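Local atomic coordinates of methyl-accepting chemotaxis sensory transducer (Anaeromyxobacter dehalogenans, PDB entry 4K08), a protein that probably senses a small-molecule signal in the periplasm through a PAS-like single Cache domain and relays it to the chemotaxis machinery of the cell. Residues 8-11 with 12-16; 17-20 with 21-25; 50-53 with 54-58. One frame throughout, in Å; residues are numbered along the deposited sequence.

How the contacts relate
All three contacts belong to one single Cache domain and follow one another along the chain. Contact 1 (8-16) and contact 2 (17-25) are consecutive parts of the long helix 5-30, their centres about 13 Å apart. Contact 3 (50-58) is the turn between helix 36-49 and strand 59-62; its centre lies about 12 Å from that of contact 1 and about 16 Å from that of contact 2. The turn leans on both: Tyr52 packs on Val11 and Leu14, Phe58 on Ala18, and Leu50 on Leu21, while Lys10 and Asp53 form a salt bridge. The long helix is thereby joined to both arms of the turn that leads into strand 59-62.

Contact 1 of 3, residues 8-11 with 12-16; sequences QAKV and RALVE
Arg12 folds its guanidinium group back along helix 5-30 and lays one face over Ala9, one turn earlier. Its NH2 stands 3.6 Å from CA of Ala9, toward the rim of the flat group, and 3.9 Å from CB of the same alanine. The return comes from a bend in the chain: the first two torsions are extended, but the third is nearly eclipsed (chi3 -19°) and swings the group toward the N-terminal end of the helix. Lys10 and Leu14 run side by side in the same direction, with CG of Lys10 4.0 Å from CD2 of Leu14. That methyl also sits 3.3 Å from the carbonyl O of Lys10, the atom that accepts the N-H of Leu14. Val11 and Val15 repeat the i, i+4 spacing with purely apolar ends, CG1 of Val11 lying 4.3 Å from CG2 of Val15. Beneath these pairs, Arg12, Ala13, Leu14 and Val15 donate their N-H groups to Gln8, Ala9, Lys10 and Val11 in regular alpha-helical order; the bond from Val15 N to Val11 O is 2.8 Å long. Val11 and Val15 face strand 135-142 at Leu141 and Ser139, Arg12 touches Phe107 and Phe126 of strands 105-113 and 120-130, and Leu14 meets Phe58 of the loop before strand 59-62.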
loop_
_atom_site.group_PDB
_atom_site.type_symbol
_atom_site.label_atom_id
_atom_site.label_comp_id
_atom_site.label_asym_id
_atom_site.label_seq_id
_atom_site.Cartn_x
_atom_site.Cartn_y
_atom_site.Cartn_z
ATOM N N GLN A 8 -2.239 8.256 12.826
ATOM C CA GLN A 8 -1.109 7.850 11.992
ATOM C C GLN A 8 -0.476 6.613 12.573
ATOM O O GLN A 8 -0.049 5.744 11.828
ATOM C CB GLN A 8 -0.052 8.956 11.875
ATOM C CG GLN A 8 -0.425 10.061 10.912
ATOM C CD GLN A 8 0.750 10.984 10.622
ATOM O OE1 GLN A 8 0.602 12.200 10.617
ATOM N NE2 GLN A 8 1.924 10.402 10.362
ATOM N N ALA A 9 -0.400 6.539 13.903
ATOM C CA ALA A 9 0.124 5.352 14.565
ATOM C C ALA A 9 -0.756 4.141 14.273
ATOM O O ALA A 9 -0.258 3.037 14.143
ATOM C CB ALA A 9 0.233 5.571 16.080
ATOM N N LYS A 10 -2.057 4.331 14.172
ATOM C CA LYS A 10 -2.910 3.188 13.883
ATOM C C LYS A 10 -2.756 2.703 12.439
ATOM O O LYS A 10 -2.772 1.510 12.197
ATOM C CB LYS A 10 -4.384 3.476 14.174
ATOM C CG LYS A 10 -5.254 2.246 13.893
ATOM C CD LYS A 10 -6.505 2.239 14.694
ATOM C CE LYS A 10 -7.316 0.982 14.430
ATOM N NZ LYS A 10 -8.696 1.170 14.998
ATOM N N VAL A 11 -2.636 3.627 11.492
ATOM C CA VAL A 11 -2.373 3.281 10.096
ATOM C C VAL A 11 -1.019 2.557 10.010
ATOM O O VAL A 11 -0.901 1.481 9.403
ATOM C CB VAL A 11 -2.399 4.530 9.202
ATOM C CG1 VAL A 11 -1.829 4.237 7.820
ATOM C CG2 VAL A 11 -3.854 5.061 9.077
ATOM N N ARG A 12 -0.018 3.126 10.674
ATOM C CA ARG A 12 1.303 2.537 10.674
ATOM C C ARG A 12 1.180 1.139 11.221
ATOM O O ARG A 12 1.757 0.212 10.680
ATOM C CB ARG A 12 2.311 3.350 11.526
ATOM C CG ARG A 12 3.725 2.715 11.597
ATOM C CD ARG A 12 4.671 3.477 12.589
ATOM N NE ARG A 12 4.148 4.825 12.854
ATOM C CZ ARG A 12 4.023 5.396 14.065
ATOM N NH1 ARG A 12 4.406 4.762 15.178
ATOM N NH2 ARG A 12 3.510 6.627 14.158
ATOM N N ALA A 13 0.411 0.984 12.287
ATOM C CA ALA A 13 0.263 -0.323 12.919
ATOM C C ALA A 13 -0.480 -1.338 12.023
ATOM O O ALA A 13 -0.170 -2.543 12.054
ATOM C CB ALA A 13 -0.445 -0.179 14.250
ATOM N N LEU A 14 -1.473 -0.884 11.256
ATOM C CA LEU A 14 -2.198 -1.807 10.362
ATOM C C LEU A 14 -1.323 -2.164 9.157
ATOM O O LEU A 14 -1.377 -3.291 8.633
ATOM C CB LEU A 14 -3.560 -1.222 9.912
ATOM C CG LEU A 14 -4.773 -1.515 10.840
ATOM C CD1 LEU A 14 -5.320 -2.947 10.593
ATOM C CD2 LEU A 14 -4.452 -1.340 12.336
ATOM N N VAL A 15 -0.511 -1.208 8.710
ATOM C CA VAL A 15 0.347 -1.483 7.589
ATOM C C VAL A 15 1.421 -2.463 8.052
ATOM O O VAL A 15 1.852 -3.330 7.286
ATOM C CB VAL A 15 0.980 -0.208 6.998
ATOM C CG1 VAL A 15 2.131 -0.574 6.082
ATOM C CG2 VAL A 15 -0.094 0.626 6.269
ATOM N N GLU A 16 1.856 -2.342 9.302
ATOM C CA GLU A 16 2.828 -3.297 9.817
ATOM C C GLU A 16 2.214 -4.698 9.895
ATOM O O GLU A 16 2.897 -5.697 9.671
ATOM C CB GLU A 16 3.380 -2.856 11.179
ATOM C CG GLU A 16 4.613 -2.048 11.032
ATOM C CD GLU A 16 5.745 -2.862 10.392
ATOM O OE1 GLU A 16 6.096 -3.955 10.937
ATOM O OE2 GLU A 16 6.275 -2.401 9.342
#

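Contact 2 of 3, residues 17-20 with 21-25; sequences AAHG and LVEHQ. With ZN (zinc ion), chain B.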
loop_
_atom_site.group_PDB
_atom_site.type_symbol
_atom_site.label_atom_id
_atom_site.label_comp_id
_atom_site.label_asym_id
_atom_site.label_seq_id
_atom_site.Cartn_x
_atom_site.Cartn_y
_atom_site.Cartn_z
ATOM N N ALA A 17 0.921 -4.776 10.188
ATOM C CA ALA A 17 0.237 -6.063 10.152
ATOM C C ALA A 17 0.283 -6.656 8.753
ATOM O O ALA A 17 0.529 -7.856 8.600
ATOM C CB ALA A 17 -1.205 -5.932 10.623
ATOM N N ALA A 18 0.034 -5.815 7.740
ATOM C CA ALA A 18 0.055 -6.227 6.335
ATOM C C ALA A 18 1.477 -6.660 5.957
ATOM O O ALA A 18 1.662 -7.623 5.210
ATOM C CB ALA A 18 -0.406 -5.089 5.429
ATOM N N HIS A 19 2.483 -5.969 6.500
ATOM C CA HIS A 19 3.880 -6.368 6.259
ATOM C C HIS A 19 4.115 -7.790 6.833
ATOM O O HIS A 19 4.730 -8.647 6.196
ATOM C CB HIS A 19 4.850 -5.356 6.882
ATOM C CG HIS A 19 6.253 -5.463 6.358
ATOM N ND1 HIS A 19 7.356 -5.537 7.177
ATOM C CD2 HIS A 19 6.730 -5.508 5.087
ATOM C CE1 HIS A 19 8.447 -5.638 6.438
ATOM N NE2 HIS A 19 8.093 -5.618 5.169
ATOM N N GLY A 20 3.587 -8.046 8.025
ATOM C CA GLY A 20 3.682 -9.356 8.649
ATOM C C GLY A 20 3.061 -10.491 7.839
ATOM O O GLY A 20 3.642 -11.573 7.686
ATOM N N LEU A 21 1.850 -10.251 7.349
ATOM C CA LEU A 21 1.141 -11.182 6.490
ATOM C C LEU A 21 1.942 -11.477 5.221
ATOM O O LEU A 21 2.095 -12.639 4.828
ATOM C CB LEU A 21 -0.220 -10.552 6.179
ATOM C CG LEU A 21 -1.150 -10.792 5.010
ATOM C CD1 LEU A 21 -2.324 -9.753 5.207
ATOM C CD2 LEU A 21 -0.543 -10.651 3.661
ATOM N N VAL A 22 2.469 -10.428 4.585
ATOM C CA VAL A 22 3.305 -10.622 3.405
ATOM C C VAL A 22 4.615 -11.413 3.743
ATOM O O VAL A 22 4.919 -12.422 3.061
ATOM C CB VAL A 22 3.594 -9.290 2.678
ATOM C CG1 VAL A 22 4.657 -9.514 1.588
ATOM C CG2 VAL A 22 2.288 -8.703 2.083
ATOM N N GLU A 23 5.350 -11.021 4.794
ATOM C CA GLU A 23 6.582 -11.754 5.156
ATOM C C GLU A 23 6.272 -13.209 5.441
ATOM O O GLU A 23 7.000 -14.083 5.011
ATOM C CB GLU A 23 7.323 -11.133 6.349
ATOM C CG GLU A 23 7.943 -9.774 6.034
ATOM C CD GLU A 23 9.109 -9.394 6.951
ATOM O OE1 GLU A 23 9.275 -10.042 8.014
ATOM O OE2 GLU A 23 9.859 -8.445 6.596
ATOM N N HIS A 24 5.162 -13.470 6.132
ATOM C CA HIS A 24 4.774 -14.842 6.478
ATOM C C HIS A 24 4.638 -15.734 5.254
ATOM O O HIS A 24 5.106 -16.882 5.259
ATOM C CB HIS A 24 3.449 -14.872 7.260
ATOM C CG HIS A 24 3.174 -16.190 7.915
ATOM N ND1 HIS A 24 4.041 -16.761 8.829
ATOM C CD2 HIS A 24 2.149 -17.066 7.765
ATOM C CE1 HIS A 24 3.550 -17.918 9.230
ATOM N NE2 HIS A 24 2.408 -18.134 8.595
ATOM N N GLN A 25 3.990 -15.213 4.207
ATOM C CA GLN A 25 3.836 -15.963 2.955
ATOM C C GLN A 25 5.193 -16.152 2.248
ATOM O O GLN A 25 5.500 -17.253 1.769
ATOM C CB GLN A 25 2.810 -15.290 2.020
ATOM C CG GLN A 25 1.385 -15.351 2.536
ATOM C CD GLN A 25 0.962 -16.791 2.875
ATOM O OE1 GLN A 25 1.198 -17.732 2.103
ATOM N NE2 GLN A 25 0.361 -16.967 4.044
HETATM ZN ZN ZN B . 1.198 -19.376 9.715
HETATM O O HOH W 1 2.776 -21.228 9.453
#
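Ala17 opens this part of helix 5-30 by accepting the N-H of Leu21 on its carbonyl O, the first of four successive i to i+4 bonds. Ala18 takes the N-H of Val22 in the same way, and CG2 of Val22 comes within 3.4 Å of that carbonyl O. Ala18 and Val22 are both buried against Leu47 of helix 36-49, with Leu21 beside them on the same leucine.

His19 carries the main side-chain pairing. Its carbonyl O receives the N-H of Glu23 at 2.8 Å. The imidazole rises with CG anti to the backbone N (chi1 -163°), and Glu23 passes over one of its faces: CG of Glu23 lies 4.3 Å from the ring centroid in a CH-pi contact. The carboxylate continues toward the ring carbon between the two nitrogens, bringing OE2 of Glu23 to 3.1 Å from CE1 of His19, with the two planes 54° apart. NE2 of His19 has its own, weak hydrogen bond to the backbone O of Gln129.

Gly20 accepts the N-H of His24 at 2.9 Å. The His24 ring leads away from the helix and binds a zinc ion through NE2 at 2.1 Å; water 1 is a second ligand of the metal at 2.5 Å.

The chemistry differs between the two histidines. A carboxylate so near CE1 would be expected to favour a positively charged His19 ring, whereas His24 NE2 must offer its lone pair to the zinc.

Contact 3 of 3, residues 50-53 with 54-58; sequences LRYD and GSEYF. With ACT (acetate ion), chain C.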
loop_
_atom_site.group_PDB
_atom_site.type_symbol
_atom_site.label_atom_id
_atom_site.label_comp_id
_atom_site.label_asym_id
_atom_site.label_seq_id
_atom_site.Cartn_x
_atom_site.Cartn_y
_atom_site.Cartn_z
ATOM N N LEU A 50 -9.263 -7.856 2.993
ATOM C CA LEU A 50 -9.235 -7.162 4.294
ATOM C C LEU A 50 -9.647 -5.678 4.197
ATOM O O LEU A 50 -9.299 -4.985 3.224
ATOM C CB LEU A 50 -7.812 -7.248 4.900
ATOM C CG LEU A 50 -7.411 -8.662 5.414
ATOM C CD1 LEU A 50 -5.885 -8.755 5.648
ATOM C CD2 LEU A 50 -8.223 -9.062 6.710
ATOM N N ARG A 51 -10.320 -5.210 5.235
ATOM C CA ARG A 51 -10.585 -3.789 5.467
ATOM C C ARG A 51 -10.383 -3.570 6.960
ATOM O O ARG A 51 -10.426 -4.522 7.728
ATOM C CB ARG A 51 -12.035 -3.446 5.067
ATOM C CG ARG A 51 -12.324 -3.628 3.571
ATOM C CD ARG A 51 -11.436 -2.560 2.670
ATOM N NE ARG A 51 -11.954 -2.608 1.306
ATOM C CZ ARG A 51 -11.713 -3.629 0.475
ATOM N NH1 ARG A 51 -10.881 -4.614 0.869
ATOM N NH2 ARG A 51 -12.250 -3.668 -0.749
ATOM N N TYR A 52 -10.166 -2.345 7.390
ATOM C CA TYR A 52 -10.214 -2.070 8.823
ATOM C C TYR A 52 -10.971 -0.781 9.069
ATOM O O TYR A 52 -11.124 0.056 8.131
ATOM C CB TYR A 52 -8.817 -1.980 9.465
ATOM C CG TYR A 52 -7.867 -0.914 8.911
ATOM C CD1 TYR A 52 -7.121 -1.145 7.744
ATOM C CD2 TYR A 52 -7.711 0.316 9.556
ATOM C CE1 TYR A 52 -6.208 -0.160 7.233
ATOM C CE2 TYR A 52 -6.839 1.292 9.056
ATOM C CZ TYR A 52 -6.095 1.047 7.896
ATOM O OH TYR A 52 -5.251 2.020 7.419
ATOM N N ASP A 53 -11.434 -0.628 10.316
ATOM C CA ASP A 53 -12.122 0.607 10.759
ATOM C C ASP A 53 -13.181 0.932 9.739
ATOM O O ASP A 53 -13.324 2.104 9.348
ATOM C CB ASP A 53 -11.163 1.823 10.909
ATOM C CG ASP A 53 -10.152 1.654 12.068
ATOM O OD1 ASP A 53 -10.324 0.753 12.905
ATOM O OD2 ASP A 53 -9.145 2.386 12.149
ATOM N N GLY A 54 -13.885 -0.099 9.270
ATOM C CA GLY A 54 -14.924 0.069 8.254
ATOM C C GLY A 54 -14.390 -0.127 6.822
ATOM O O GLY A 54 -14.289 -1.236 6.263
ATOM N N SER A 55 -13.985 0.954 6.190
ATOM C CA SER A 55 -13.684 0.835 4.779
ATOM C C SER A 55 -12.206 1.170 4.451
ATOM O O SER A 55 -11.836 1.244 3.282
ATOM C CB SER A 55 -14.655 1.751 4.015
ATOM O OG SER A 55 -14.242 3.101 4.266
ATOM N N GLU A 56 -11.356 1.344 5.462
ATOM C CA GLU A 56 -9.944 1.600 5.179
ATOM C C GLU A 56 -9.317 0.344 4.535
ATOM O O GLU A 56 -9.656 -0.818 4.901
ATOM C CB GLU A 56 -9.132 1.980 6.429
ATOM C CG GLU A 56 -9.777 3.028 7.346
ATOM C CD GLU A 56 -9.949 4.431 6.726
ATOM O OE1 GLU A 56 -9.469 4.752 5.592
ATOM O OE2 GLU A 56 -10.587 5.232 7.431
ATOM N N TYR A 57 -8.385 0.550 3.607
ATOM C CA TYR A 57 -7.913 -0.578 2.784
ATOM C C TYR A 57 -6.398 -0.532 2.514
ATOM O O TYR A 57 -5.725 0.502 2.778
ATOM C CB TYR A 57 -8.677 -0.566 1.463
ATOM C CG TYR A 57 -8.316 0.681 0.646
ATOM C CD1 TYR A 57 -7.208 0.689 -0.211
ATOM C CD2 TYR A 57 -9.103 1.843 0.749
ATOM C CE1 TYR A 57 -6.859 1.870 -0.946
ATOM C CE2 TYR A 57 -8.791 3.006 0.017
ATOM C CZ TYR A 57 -7.669 3.012 -0.822
ATOM O OH TYR A 57 -7.406 4.169 -1.512
ATOM N N PHE A 58 -5.875 -1.631 1.950
ATOM C CA PHE A 58 -4.447 -1.765 1.620
ATOM C C PHE A 58 -4.319 -1.802 0.099
ATOM O O PHE A 58 -5.224 -2.291 -0.536
ATOM C CB PHE A 58 -3.868 -3.093 2.179
ATOM C CG PHE A 58 -3.974 -3.220 3.688
ATOM C CD1 PHE A 58 -3.059 -2.581 4.526
ATOM C CD2 PHE A 58 -5.016 -3.948 4.273
ATOM C CE1 PHE A 58 -3.183 -2.675 5.918
ATOM C CE2 PHE A 58 -5.135 -4.062 5.636
ATOM C CZ PHE A 58 -4.218 -3.418 6.472
HETATM C C ACT C . -4.114 4.916 -2.356
HETATM O O ACT C . -5.171 4.233 -2.630
HETATM O OXT ACT C . -4.144 5.695 -1.368
HETATM C CH3 ACT C . -2.807 4.832 -3.157
HETATM O O HOH W 2 -7.500 -3.848 1.498
HETATM O O HOH W 3 -13.102 -0.102 1.035
#
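Tyr52 and Glu56 close a tight turn in the Cache domain, between helix 36-49 and strand 59-62, as a single antiparallel bridge of the hydrogen-bonded kind. Its two backbone bonds are each 3.0 Å, Tyr52 N to Glu56 O and Glu56 N to Tyr52 O; the second is the more bent at its hydrogen (133°). Asp53 and Gly54 turn the chain at the tip, and at Gly54 the backbone leaves no room for a CB, which would run into the carbonyl O of Asp53.

Among the aromatic contacts, CB of Glu56 sits over the centre of the Tyr52 ring, 3.5 Å from its centroid, in a CH-pi contact. The ring reaches that place because CG of Tyr52 lies between its backbone N and carbonyl carbon (chi1 59°). Phe58 approaches the same ring obliquely, their planes at 43°, and presents its edge to CB of Leu50.

Two waters bridge the arms. Water 3 joins NE of Arg51 to Ser55 O, while water 2 accepts the N-H of Phe58 and also lies within hydrogen-bonding distance of Leu50 O. Separately, Arg51 bends back so that NH1 donates to the carbonyl O of Leu50 from above the carbonyl plane and bonds to Arg48 O as well, which holds the guanidinium against the end of helix 36-49. The hydroxyl of Tyr52 hydrogen-bonds to OG of Ser139.

Tyr57 reaches out of the turn to a bound acetate, probably from the crystallisation liquor, which Tyr110, His70 and Lys123 also hold; OH of Tyr57 donates to the acetate O in a very short bond of 2.5 Å.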